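Local coordinates for protein photosystem II stability/assembly factor HCF136, chloroplastic (Cyanidioschyzon merolae, PDB 5OJ3) that is probably essential for photosystem II biogenesis, being required to assemble an early intermediate that includes D2 and cytochrome b559, at residues 107-112 with 430-435; 119-124 with 167-172; 364-369 with 379-384; 407-412 with 420-425. All blocks are in the same frame, centred on the assembly; numbering follows the deposited sequence.

Contact 1 of 4, residues 107-112 with 430-435; sequences AAWKQV and LKFHPE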
loop_
_atom_site.group_PDB
_atom_site.type_symbol
_atom_site.label_atom_id
_atom_site.label_comp_id
_atom_site.label_asym_id
_atom_site.label_seq_id
_atom_site.Cartn_x
_atom_site.Cartn_y
_atom_site.Cartn_z
ATOM N N ALA A 107 14.218 5.105 -21.788
ATOM C CA ALA A 107 13.566 3.957 -21.165
ATOM C C ALA A 107 13.538 4.107 -19.649
ATOM O O ALA A 107 14.528 3.817 -18.974
ATOM C CB ALA A 107 14.268 2.669 -21.561
ATOM N N ALA A 108 12.397 4.550 -19.115
ATOM C CA ALA A 108 12.339 5.045 -17.746
ATOM C C ALA A 108 12.153 3.951 -16.700
ATOM O O ALA A 108 12.430 4.194 -15.521
ATOM C CB ALA A 108 11.209 6.070 -17.607
ATOM N N TRP A 109 11.692 2.764 -17.087
ATOM C CA TRP A 109 11.755 1.589 -16.231
ATOM C C TRP A 109 12.517 0.485 -16.949
ATOM O O TRP A 109 12.547 0.436 -18.182
ATOM C CB TRP A 109 10.352 1.079 -15.861
ATOM C CG TRP A 109 9.513 2.031 -15.053
ATOM C CD1 TRP A 109 8.622 2.948 -15.534
ATOM C CD2 TRP A 109 9.455 2.130 -13.624
ATOM N NE1 TRP A 109 8.030 3.625 -14.496
ATOM C CE2 TRP A 109 8.523 3.141 -13.313
ATOM C CE3 TRP A 109 10.105 1.468 -12.579
ATOM C CZ2 TRP A 109 8.227 3.506 -12.001
ATOM C CZ3 TRP A 109 9.809 1.832 -11.277
ATOM C CH2 TRP A 109 8.880 2.843 -11.000
ATOM N N LYS A 110 13.123 -0.413 -16.178
ATOM C CA LYS A 110 13.795 -1.545 -16.800
ATOM C C LYS A 110 13.896 -2.659 -15.763
ATOM O O LYS A 110 14.023 -2.399 -14.563
ATOM C CB LYS A 110 15.169 -1.150 -17.366
ATOM C CG LYS A 110 15.888 -2.266 -18.104
ATOM C CD LYS A 110 17.225 -1.783 -18.633
ATOM C CE LYS A 110 17.810 -2.770 -19.619
ATOM N NZ LYS A 110 17.811 -2.167 -20.986
ATOM N N GLN A 111 13.827 -3.899 -16.239
ATOM C CA GLN A 111 13.586 -5.056 -15.387
ATOM C C GLN A 111 14.872 -5.577 -14.751
ATOM O O GLN A 111 15.873 -5.809 -15.434
ATOM C CB GLN A 111 12.915 -6.165 -16.193
ATOM C CG GLN A 111 12.823 -7.493 -15.473
ATOM C CD GLN A 111 11.822 -8.424 -16.125
ATOM O OE1 GLN A 111 11.195 -8.072 -17.126
ATOM N NE2 GLN A 111 11.671 -9.618 -15.567
ATOM N N VAL A 112 14.843 -5.748 -13.433
ATOM C CA VAL A 112 15.879 -6.461 -12.700
ATOM C C VAL A 112 15.490 -7.947 -12.648
ATOM O O VAL A 112 14.471 -8.274 -12.018
ATOM C CB VAL A 112 16.066 -5.900 -11.284
ATOM C CG1 VAL A 112 17.344 -6.442 -10.661
ATOM C CG2 VAL A 112 16.057 -4.379 -11.295
ATOM N N LEU A 430 10.770 -4.148 -11.786
ATOM C CA LEU A 430 11.275 -3.072 -12.623
ATOM C C LEU A 430 11.833 -1.977 -11.730
ATOM O O LEU A 430 11.226 -1.621 -10.716
ATOM C CB LEU A 430 10.184 -2.485 -13.533
ATOM C CG LEU A 430 9.401 -3.314 -14.557
ATOM C CD1 LEU A 430 8.541 -4.372 -13.916
ATOM C CD2 LEU A 430 8.533 -2.383 -15.374
ATOM N N LYS A 431 12.986 -1.445 -12.110
ATOM C CA LYS A 431 13.672 -0.424 -11.336
ATOM C C LYS A 431 13.609 0.893 -12.093
ATOM O O LYS A 431 13.733 0.920 -13.321
ATOM C CB LYS A 431 15.130 -0.817 -11.070
ATOM C CG LYS A 431 16.044 0.363 -10.803
ATOM C CD LYS A 431 17.342 -0.052 -10.147
ATOM C CE LYS A 431 18.064 1.166 -9.606
ATOM N NZ LYS A 431 18.154 2.241 -10.637
ATOM N N PHE A 432 13.409 1.981 -11.358
ATOM C CA PHE A 432 13.102 3.262 -11.970
ATOM C C PHE A 432 14.387 3.954 -12.389
ATOM O O PHE A 432 15.384 3.947 -11.662
ATOM C CB PHE A 432 12.318 4.158 -11.013
ATOM C CG PHE A 432 11.910 5.468 -11.614
ATOM C CD1 PHE A 432 11.075 5.511 -12.719
ATOM C CD2 PHE A 432 12.365 6.659 -11.076
ATOM C CE1 PHE A 432 10.704 6.721 -13.273
ATOM C CE2 PHE A 432 11.997 7.869 -11.625
ATOM C CZ PHE A 432 11.164 7.900 -12.722
ATOM N N HIS A 433 14.352 4.548 -13.575
ATOM C CA HIS A 433 15.507 5.231 -14.150
ATOM C C HIS A 433 15.181 6.692 -14.417
ATOM O O HIS A 433 14.596 7.023 -15.465
ATOM C CB HIS A 433 15.962 4.523 -15.426
ATOM C CG HIS A 433 16.733 3.264 -15.172
ATOM N ND1 HIS A 433 18.101 3.261 -15.007
ATOM C CD2 HIS A 433 16.338 1.973 -15.067
ATOM C CE1 HIS A 433 18.515 2.025 -14.799
ATOM N NE2 HIS A 433 17.466 1.223 -14.832
ATOM N N PRO A 434 15.525 7.597 -13.496
ATOM C CA PRO A 434 15.209 9.020 -13.696
ATOM C C PRO A 434 15.900 9.653 -14.893
ATOM O O PRO A 434 15.515 10.768 -15.268
ATOM C CB PRO A 434 15.656 9.674 -12.379
ATOM C CG PRO A 434 16.622 8.715 -11.776
ATOM C CD PRO A 434 16.166 7.349 -12.194
ATOM N N GLU A 435 16.929 9.019 -15.475
ATOM C CA GLU A 435 17.581 9.628 -16.637
ATOM C C GLU A 435 16.591 9.986 -17.742
ATOM O O GLU A 435 16.821 10.943 -18.492
ATOM C CB GLU A 435 18.636 8.714 -17.289
ATOM C CG GLU A 435 19.762 8.063 -16.485
ATOM C CD GLU A 435 19.296 7.002 -15.536
ATOM O OE1 GLU A 435 20.007 6.716 -14.551
ATOM O OE2 GLU A 435 18.215 6.449 -15.788
#

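Contact 2 of 4, residues 119-124 with 167-172; sequences VLFDID and NYRFSN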
loop_
_atom_site.group_PDB
_atom_site.type_symbol
_atom_site.label_atom_id
_atom_site.label_comp_id
_atom_site.label_asym_id
_atom_site.label_seq_id
_atom_site.Cartn_x
_atom_site.Cartn_y
_atom_site.Cartn_z
ATOM N N VAL A 119 5.418 -14.049 -6.786
ATOM C CA VAL A 119 4.961 -12.681 -7.030
ATOM C C VAL A 119 5.389 -11.776 -5.883
ATOM O O VAL A 119 5.174 -12.089 -4.704
ATOM C CB VAL A 119 3.440 -12.598 -7.279
ATOM C CG1 VAL A 119 2.618 -13.256 -6.195
ATOM C CG2 VAL A 119 3.023 -11.122 -7.469
ATOM N N LEU A 120 6.003 -10.650 -6.245
ATOM C CA LEU A 120 6.606 -9.717 -5.302
ATOM C C LEU A 120 5.539 -8.865 -4.623
ATOM O O LEU A 120 4.627 -8.356 -5.283
ATOM C CB LEU A 120 7.590 -8.812 -6.038
ATOM C CG LEU A 120 8.555 -9.504 -6.996
ATOM C CD1 LEU A 120 9.462 -8.484 -7.624
ATOM C CD2 LEU A 120 9.370 -10.555 -6.289
ATOM N N PHE A 121 5.647 -8.714 -3.301
ATOM C CA PHE A 121 4.624 -8.005 -2.548
ATOM C C PHE A 121 5.077 -6.697 -1.925
ATOM O O PHE A 121 4.262 -5.777 -1.821
ATOM C CB PHE A 121 4.051 -8.905 -1.451
ATOM C CG PHE A 121 2.853 -9.670 -1.897
ATOM C CD1 PHE A 121 2.968 -10.687 -2.828
ATOM C CD2 PHE A 121 1.593 -9.327 -1.435
ATOM C CE1 PHE A 121 1.854 -11.378 -3.256
ATOM C CE2 PHE A 121 0.477 -10.003 -1.869
ATOM C CZ PHE A 121 0.604 -11.038 -2.776
ATOM N N ASP A 122 6.332 -6.578 -1.499
ATOM C CA ASP A 122 6.791 -5.313 -0.941
ATOM C C ASP A 122 8.311 -5.263 -0.941
ATOM O O ASP A 122 8.994 -6.290 -0.993
ATOM C CB ASP A 122 6.259 -5.085 0.476
ATOM C CG ASP A 122 6.334 -3.628 0.894
ATOM O OD1 ASP A 122 6.557 -2.773 0.012
ATOM O OD2 ASP A 122 6.185 -3.338 2.100
ATOM N N ILE A 123 8.822 -4.038 -0.875
ATOM C CA ILE A 123 10.251 -3.758 -0.811
ATOM C C ILE A 123 10.440 -2.513 0.044
ATOM O O ILE A 123 9.656 -1.563 -0.041
ATOM C CB ILE A 123 10.846 -3.591 -2.228
ATOM C CG1 ILE A 123 12.361 -3.386 -2.174
ATOM C CG2 ILE A 123 10.159 -2.460 -2.985
ATOM C CD1 ILE A 123 13.006 -3.337 -3.539
ATOM N N ASP A 124 11.470 -2.524 0.889
ATOM C CA ASP A 124 11.787 -1.361 1.706
ATOM C C ASP A 124 13.287 -1.341 1.963
ATOM O O ASP A 124 13.969 -2.360 1.839
ATOM C CB ASP A 124 11.003 -1.365 3.028
ATOM C CG ASP A 124 11.043 -0.020 3.739
ATOM O OD1 ASP A 124 11.385 0.988 3.089
ATOM O OD2 ASP A 124 10.726 0.035 4.945
ATOM N N ASN A 167 7.250 -22.207 4.822
ATOM C CA ASN A 167 7.359 -20.920 4.143
ATOM C C ASN A 167 5.974 -20.360 3.803
ATOM O O ASN A 167 5.074 -21.101 3.407
ATOM C CB ASN A 167 8.243 -21.058 2.894
ATOM C CG ASN A 167 7.761 -22.133 1.935
ATOM O OD1 ASN A 167 6.624 -22.107 1.467
ATOM N ND2 ASN A 167 8.630 -23.096 1.649
ATOM N N TYR A 168 5.807 -19.051 3.980
ATOM C CA TYR A 168 4.515 -18.383 3.893
ATOM C C TYR A 168 4.489 -17.401 2.719
ATOM O O TYR A 168 5.429 -17.323 1.920
ATOM C CB TYR A 168 4.207 -17.671 5.210
ATOM C CG TYR A 168 3.892 -18.573 6.385
ATOM C CD1 TYR A 168 4.870 -19.353 6.984
ATOM C CD2 TYR A 168 2.604 -18.627 6.907
ATOM C CE1 TYR A 168 4.579 -20.170 8.059
ATOM C CE2 TYR A 168 2.301 -19.440 7.977
ATOM C CZ TYR A 168 3.290 -20.208 8.553
ATOM O OH TYR A 168 2.985 -21.017 9.624
ATOM N N ARG A 169 3.392 -16.650 2.614
ATOM C CA ARG A 169 3.322 -15.479 1.744
ATOM C C ARG A 169 3.640 -14.247 2.578
ATOM O O ARG A 169 2.957 -13.975 3.568
ATOM C CB ARG A 169 1.942 -15.335 1.098
ATOM C CG ARG A 169 1.650 -13.920 0.561
ATOM C CD ARG A 169 0.163 -13.562 0.651
ATOM N NE ARG A 169 -0.080 -12.118 0.654
ATOM C CZ ARG A 169 -1.286 -11.559 0.555
ATOM N NH1 ARG A 169 -2.364 -12.319 0.435
ATOM N NH2 ARG A 169 -1.417 -10.239 0.580
ATOM N N PHE A 170 4.668 -13.504 2.180
ATOM C CA PHE A 170 5.140 -12.351 2.938
ATOM C C PHE A 170 4.523 -11.081 2.367
ATOM O O PHE A 170 4.769 -10.731 1.207
ATOM C CB PHE A 170 6.664 -12.284 2.924
ATOM C CG PHE A 170 7.302 -13.283 3.836
ATOM C CD1 PHE A 170 7.347 -13.059 5.201
ATOM C CD2 PHE A 170 7.822 -14.465 3.337
ATOM C CE1 PHE A 170 7.918 -13.983 6.048
ATOM C CE2 PHE A 170 8.396 -15.393 4.178
ATOM C CZ PHE A 170 8.440 -15.154 5.534
ATOM N N SER A 171 3.734 -10.390 3.193
ATOM C CA SER A 171 2.908 -9.291 2.705
ATOM C C SER A 171 3.697 -7.993 2.581
ATOM O O SER A 171 3.613 -7.310 1.554
ATOM C CB SER A 171 1.699 -9.099 3.621
ATOM O OG SER A 171 0.792 -10.179 3.489
ATOM N N ASN A 172 4.461 -7.625 3.608
ATOM C CA ASN A 172 5.182 -6.361 3.536
ATOM C C ASN A 172 6.403 -6.399 4.445
ATOM O O ASN A 172 6.550 -7.275 5.300
ATOM C CB ASN A 172 4.279 -5.174 3.900
ATOM C CG ASN A 172 3.413 -5.443 5.112
ATOM O OD1 ASN A 172 2.478 -6.244 5.059
ATOM N ND2 ASN A 172 3.717 -4.771 6.215
#

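Contact 3 of 4, residues 364-369 with 379-384; sequences YGILDV and AAVGGG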
loop_
_atom_site.group_PDB
_atom_site.type_symbol
_atom_site.label_atom_id
_atom_site.label_comp_id
_atom_site.label_asym_id
_atom_site.label_seq_id
_atom_site.Cartn_x
_atom_site.Cartn_y
_atom_site.Cartn_z
ATOM N N TYR A 364 -9.567 -1.799 -19.134
ATOM C CA TYR A 364 -8.693 -2.385 -18.133
ATOM C C TYR A 364 -8.681 -1.540 -16.866
ATOM O O TYR A 364 -8.691 -0.310 -16.919
ATOM C CB TYR A 364 -7.291 -2.514 -18.715
ATOM C CG TYR A 364 -7.217 -3.568 -19.794
ATOM C CD1 TYR A 364 -7.203 -4.917 -19.469
ATOM C CD2 TYR A 364 -7.189 -3.216 -21.139
ATOM C CE1 TYR A 364 -7.147 -5.886 -20.449
ATOM C CE2 TYR A 364 -7.133 -4.181 -22.128
ATOM C CZ TYR A 364 -7.110 -5.514 -21.774
ATOM O OH TYR A 364 -7.055 -6.490 -22.741
ATOM N N GLY A 365 -8.681 -2.208 -15.721
ATOM C CA GLY A 365 -8.716 -1.521 -14.448
ATOM C C GLY A 365 -7.336 -1.110 -13.967
ATOM O O GLY A 365 -6.342 -1.790 -14.208
ATOM N N ILE A 366 -7.286 0.028 -13.281
ATOM C CA ILE A 366 -6.046 0.492 -12.672
ATOM C C ILE A 366 -5.794 -0.346 -11.427
ATOM O O ILE A 366 -6.736 -0.734 -10.725
ATOM C CB ILE A 366 -6.124 1.991 -12.325
ATOM C CG1 ILE A 366 -6.545 2.827 -13.540
ATOM C CG2 ILE A 366 -4.786 2.488 -11.780
ATOM C CD1 ILE A 366 -5.579 2.774 -14.692
ATOM N N LEU A 367 -4.530 -0.666 -11.163
ATOM C CA LEU A 367 -4.195 -1.484 -10.007
ATOM C C LEU A 367 -3.442 -0.735 -8.921
ATOM O O LEU A 367 -3.586 -1.080 -7.747
ATOM C CB LEU A 367 -3.376 -2.707 -10.443
ATOM C CG LEU A 367 -4.072 -3.571 -11.501
ATOM C CD1 LEU A 367 -3.107 -4.542 -12.158
ATOM C CD2 LEU A 367 -5.256 -4.316 -10.902
ATOM N N ASP A 368 -2.655 0.281 -9.273
ATOM C CA ASP A 368 -2.008 1.134 -8.283
ATOM C C ASP A 368 -1.496 2.394 -8.969
ATOM O O ASP A 368 -1.156 2.376 -10.158
ATOM C CB ASP A 368 -0.859 0.412 -7.566
ATOM C CG ASP A 368 -0.156 1.300 -6.552
ATOM O OD1 ASP A 368 1.066 1.136 -6.355
ATOM O OD2 ASP A 368 -0.827 2.168 -5.954
ATOM N N VAL A 369 -1.440 3.482 -8.202
ATOM C CA VAL A 369 -1.005 4.788 -8.681
ATOM C C VAL A 369 0.042 5.326 -7.714
ATOM O O VAL A 369 -0.114 5.215 -6.494
ATOM C CB VAL A 369 -2.192 5.769 -8.801
ATOM C CG1 VAL A 369 -1.701 7.187 -9.062
ATOM C CG2 VAL A 369 -3.149 5.316 -9.892
ATOM N N ALA A 379 1.046 4.660 -13.256
ATOM C CA ALA A 379 -0.042 3.757 -12.912
ATOM C C ALA A 379 0.210 2.376 -13.499
ATOM O O ALA A 379 0.750 2.250 -14.602
ATOM C CB ALA A 379 -1.388 4.296 -13.410
ATOM N N ALA A 380 -0.190 1.347 -12.758
ATOM C CA ALA A 380 -0.114 -0.039 -13.202
ATOM C C ALA A 380 -1.514 -0.513 -13.573
ATOM O O ALA A 380 -2.473 -0.266 -12.832
ATOM C CB ALA A 380 0.486 -0.935 -12.118
ATOM N N VAL A 381 -1.625 -1.194 -14.715
ATOM C CA VAL A 381 -2.912 -1.503 -15.322
ATOM C C VAL A 381 -3.018 -3.007 -15.558
ATOM O O VAL A 381 -2.016 -3.715 -15.687
ATOM C CB VAL A 381 -3.091 -0.707 -16.640
ATOM C CG1 VAL A 381 -4.331 -1.121 -17.399
ATOM C CG2 VAL A 381 -3.130 0.783 -16.346
ATOM N N GLY A 382 -4.265 -3.490 -15.622
ATOM C CA GLY A 382 -4.543 -4.916 -15.648
ATOM C C GLY A 382 -4.035 -5.633 -16.881
ATOM O O GLY A 382 -3.796 -6.843 -16.829
ATOM N N GLY A 383 -3.866 -4.921 -17.991
ATOM C CA GLY A 383 -3.358 -5.533 -19.198
ATOM C C GLY A 383 -1.876 -5.817 -19.190
ATOM O O GLY A 383 -1.309 -6.146 -20.234
ATOM N N GLY A 384 -1.225 -5.697 -18.035
ATOM C CA GLY A 384 0.218 -5.762 -17.986
ATOM C C GLY A 384 0.884 -4.495 -18.460
ATOM O O GLY A 384 2.083 -4.506 -18.755
#

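Contact 4 of 4, residues 407-412 with 420-425; sequences ANLYKI and GFVLGA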
loop_
_atom_site.group_PDB
_atom_site.type_symbol
_atom_site.label_atom_id
_atom_site.label_comp_id
_atom_site.label_asym_id
_atom_site.label_seq_id
_atom_site.Cartn_x
_atom_site.Cartn_y
_atom_site.Cartn_z
ATOM N N ALA A 407 2.961 -10.616 -18.430
ATOM C CA ALA A 407 3.421 -10.352 -17.073
ATOM C C ALA A 407 2.546 -9.289 -16.420
ATOM O O ALA A 407 2.198 -8.281 -17.040
ATOM C CB ALA A 407 4.884 -9.910 -17.078
ATOM N N ASN A 408 2.194 -9.514 -15.157
ATOM C CA ASN A 408 1.276 -8.642 -14.442
ATOM C C ASN A 408 2.032 -7.668 -13.544
ATOM O O ASN A 408 3.104 -7.982 -13.023
ATOM C CB ASN A 408 0.312 -9.474 -13.597
ATOM C CG ASN A 408 -0.631 -10.312 -14.442
ATOM O OD1 ASN A 408 -0.947 -9.959 -15.579
ATOM N ND2 ASN A 408 -1.072 -11.437 -13.893
ATOM N N LEU A 409 1.461 -6.474 -13.372
ATOM C CA LEU A 409 2.078 -5.403 -12.594
ATOM C C LEU A 409 1.095 -4.942 -11.528
ATOM O O LEU A 409 0.003 -4.467 -11.857
ATOM C CB LEU A 409 2.494 -4.239 -13.495
ATOM C CG LEU A 409 3.542 -4.614 -14.544
ATOM C CD1 LEU A 409 4.002 -3.394 -15.312
ATOM C CD2 LEU A 409 4.725 -5.297 -13.874
ATOM N N TYR A 410 1.485 -5.062 -10.256
ATOM C CA TYR A 410 0.551 -4.884 -9.153
ATOM C C TYR A 410 0.819 -3.673 -8.268
ATOM O O TYR A 410 -0.124 -3.179 -7.641
ATOM C CB TYR A 410 0.541 -6.135 -8.260
ATOM C CG TYR A 410 0.009 -7.384 -8.930
ATOM C CD1 TYR A 410 -0.960 -7.307 -9.923
ATOM C CD2 TYR A 410 0.481 -8.640 -8.572
ATOM C CE1 TYR A 410 -1.447 -8.448 -10.537
ATOM C CE2 TYR A 410 0.001 -9.786 -9.181
ATOM C CZ TYR A 410 -0.962 -9.684 -10.161
ATOM O OH TYR A 410 -1.439 -10.824 -10.768
ATOM N N LYS A 411 2.055 -3.183 -8.194
ATOM C CA LYS A 411 2.398 -2.240 -7.137
ATOM C C LYS A 411 3.566 -1.366 -7.572
ATOM O O LYS A 411 4.547 -1.863 -8.131
ATOM C CB LYS A 411 2.738 -2.986 -5.843
ATOM C CG LYS A 411 2.875 -2.115 -4.608
ATOM C CD LYS A 411 3.440 -2.928 -3.452
ATOM C CE LYS A 411 4.159 -2.056 -2.438
ATOM N NZ LYS A 411 3.223 -1.102 -1.785
ATOM N N ILE A 412 3.457 -0.066 -7.298
ATOM C CA ILE A 412 4.528 0.894 -7.540
ATOM C C ILE A 412 4.875 1.585 -6.228
ATOM O O ILE A 412 3.986 1.961 -5.456
ATOM C CB ILE A 412 4.142 1.928 -8.618
ATOM C CG1 ILE A 412 3.433 1.242 -9.788
ATOM C CG2 ILE A 412 5.373 2.690 -9.094
ATOM C CD1 ILE A 412 3.176 2.154 -10.974
ATOM N N GLY A 420 12.805 4.112 -7.425
ATOM C CA GLY A 420 11.480 3.560 -7.624
ATOM C C GLY A 420 11.553 2.124 -8.078
ATOM O O GLY A 420 12.536 1.696 -8.688
ATOM N N PHE A 421 10.495 1.377 -7.776
ATOM C CA PHE A 421 10.390 -0.024 -8.146
ATOM C C PHE A 421 8.945 -0.322 -8.516
ATOM O O PHE A 421 8.019 0.371 -8.089
ATOM C CB PHE A 421 10.843 -0.964 -7.016
ATOM C CG PHE A 421 12.305 -0.845 -6.658
ATOM C CD1 PHE A 421 12.767 0.199 -5.871
ATOM C CD2 PHE A 421 13.214 -1.787 -7.112
ATOM C CE1 PHE A 421 14.113 0.302 -5.548
ATOM C CE2 PHE A 421 14.556 -1.691 -6.789
ATOM C CZ PHE A 421 15.006 -0.646 -6.008
ATOM N N VAL A 422 8.762 -1.361 -9.327
ATOM C CA VAL A 422 7.443 -1.895 -9.637
ATOM C C VAL A 422 7.486 -3.398 -9.410
ATOM O O VAL A 422 8.396 -4.076 -9.898
ATOM C CB VAL A 422 7.015 -1.575 -11.082
ATOM C CG1 VAL A 422 5.759 -2.358 -11.458
ATOM C CG2 VAL A 422 6.787 -0.082 -11.251
ATOM N N LEU A 423 6.505 -3.915 -8.678
ATOM C CA LEU A 423 6.473 -5.316 -8.295
ATOM C C LEU A 423 5.325 -6.005 -9.020
ATOM O O LEU A 423 4.215 -5.467 -9.097
ATOM C CB LEU A 423 6.315 -5.480 -6.781
ATOM C CG LEU A 423 7.320 -4.734 -5.901
ATOM C CD1 LEU A 423 6.756 -4.563 -4.500
ATOM C CD2 LEU A 423 8.683 -5.412 -5.875
ATOM N N GLY A 424 5.593 -7.194 -9.551
ATOM C CA GLY A 424 4.622 -7.901 -10.358
ATOM C C GLY A 424 4.662 -9.393 -10.099
ATOM O O GLY A 424 5.444 -9.884 -9.284
ATOM N N ALA A 425 3.787 -10.102 -10.806
ATOM C CA ALA A 425 3.731 -11.550 -10.717
ATOM C C ALA A 425 4.845 -12.176 -11.547
ATOM O O ALA A 425 5.461 -11.527 -12.398
ATOM C CB ALA A 425 2.368 -12.069 -11.179
#

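Contact 1 of 4, residues 107-112 with 430-435
F432 covers one face of the W109 indole: its CB lies 3.8 Å from the centroid of the six-membered ring, and its own ring turns an edge to that same face, the planes at 55° in a tilted edge-to-face pair. W109 CD2 lies at the edge of the F432 ring, in its plane, and P434 N over one of its faces. Near the indole plane, at the rim, L430 O lies 3.8 Å from W109 CZ3. F432 has CG anti to the backbone N (chi1 -177°), which turns its ring toward A108 of the partner segment, CD1 3.4 Å from A108 O. The H433 imidazole meets K110 CB obliquely and has the carboxylate of E435 at its edge, in a weak hydrogen bond.

W109 CB also touches L430 CD2 at 3.9 Å, and beyond this pair the indole packs on V422, I412 and W378. Without the indole, with an alanine here, F432 is likely to lose the aromatic face it packs on and a gap to open beside V422.

The backbones pair antiparallel: K431 N bonds almost straight (175°) to K110 O at 2.8 Å, K110 N returns a longer bond to K431 O, and H433 N binds A108 O. Strand 109-111, from the N-terminal end of the modelled chain, thus becomes the outermost strand of a sheet built from its last three strands, the "Velcro" closure of a beta-propeller.

Contact 2 of 4, residues 119-124 with 167-172
F121 and R169 meet with their side chains at about a right angle. The phenyl ring puts its CE2 and CZ over one face of the guanidinium, with the two planes 41° apart; CE2 lies 3.1 Å from R169 NH2 and 3.3 Å from R169 NE. A bend of the arginine chain at chi2 helps bring the guanidinium to these ring atoms. At the root of the phenylalanine side chain, F121 CB lies against two backbone carbonyls, 3.3 Å from F170 O and 3.4 Å from S171 O, and S171 O is also near the plane of the phenyl, at its edge.

D122 and N172 pass at a slant. With CG anti to the backbone N (chi1 -161°), the aspartate is directed to the neighbouring strand, OD2 3.2 Å from N172 CB.

Each strand is the first of its own four-stranded blade, beside the central pore, and the two run at 47° to each other. Both carry a classic beta bulge, F121 and D122 facing V136, S171 and N172 facing I183.

No hydrogen bond joins 119-124 to 167-172 themselves, but one spans the blades a residue further on, from V173 N to D122 OD2. D122 OD1 forms a salt bridge with K413 of the blade on the other side and takes a weak bond from I123 N. So gripped, the carboxylate probably stays ionised; at this junction the two blades meet without strand pairing, through a phenyl on a guanidinium and a carboxylate bonded to V173 N and K413.

Contact 3 of 4, residues 364-369 with 379-384
L367, with CG anti to its carbonyl carbon (chi1 -56°) and an extended chi2, lays CD1 over the backbone of the opposite strand, 3.7 Å from V381 C and 3.8 Å from G382 CA. Y364 takes the same staggered position (chi1 -70°), which sets one face of its ring over G383 CA, 4.2 Å from the ring centroid, while its CB presses on V381 CG1. Cut back to an alanine, position L367 is likely to lose the cover that CD1 gives the backbone of V381 and G382 at the start of the turn. The strands form the hairpin of the two inner strands of a propeller blade, and a type I turn, V381 to G384, leads on to the next strand. L367 N binds A380 O at 2.7 Å, and A380 N binds D368 O at 3.0 Å; between I366 and D368 the register slips by one residue, a beta bulge. On the face opposite D368 and A380, I366 CD1 meets V381 CG2 at 3.6 Å, and V369 CG2 touches A379 CB. D368 turns its carboxylate out of the hairpin: OD1 accepts the backbone N-H of I412 in the next blade, and OD2 takes a weak bond from V369 N.

Contact 4 of 4, residues 407-412 with 420-425
L423 N bonds to K411 O at 2.9 Å, nearly straight (165°). This is the antiparallel hairpin of the two inner strands of a propeller blade. L423 O in turn takes two donors, Y410 N at 3.0 Å, lying in the carbonyl plane, and K411 N in a weak bond of 3.3 Å. Two residues thus face one, a classic beta bulge. Past the bulge A425 N reaches N408 O at 3.1 Å, from above the carbonyl plane, in a more bent bond (141°).

Side chains pack on both sides of this frame. On the face of L409, V422 and I412, L409 CD2 meets V422 CG1 at 3.9 Å with the two chains at about a right angle. I412 and V422 instead lie side by side, I412 CG2 3.8 Å from V422 CG2. M386 of the preceding blade closes over all three. On the other face the aliphatic part of K411 runs alongside L423, K411 CD to L423 CD1 at 3.8 Å, before the lysine bends away at its end; L120 of the neighbouring first blade covers L423, and D122 touches K411.

At the open end of the hairpin, away from its turn, Y410, its CG anti to the carbonyl carbon (chi1 -65°), swings its ring back along the strand so that CE2 rests obliquely on the methyl A425 CB, 3.8 Å off.

Contact 4 is the most buried of the four; contacts 1 and 3 run from buried to exposed residues, contact 2 from buried to partly exposed. Contacts 1 and 4 belong to the same sheet, with contact 4 pairing its two inner strands and contact 1 its two outer ones; they meet where W109 packs on V422 and where strand 429-432 bonds to 420-424. Contact 3 is the matching inner hairpin of the preceding blade, tied to contact 4 by D368 OD1 to I412 N. Contact 2 differs in kind: it joins two blades near the pore without strand pairing, relying on an aromatic ring against a guanidinium and on a buried carboxylate, and adjoins contact 4 through L120 N and G424 O.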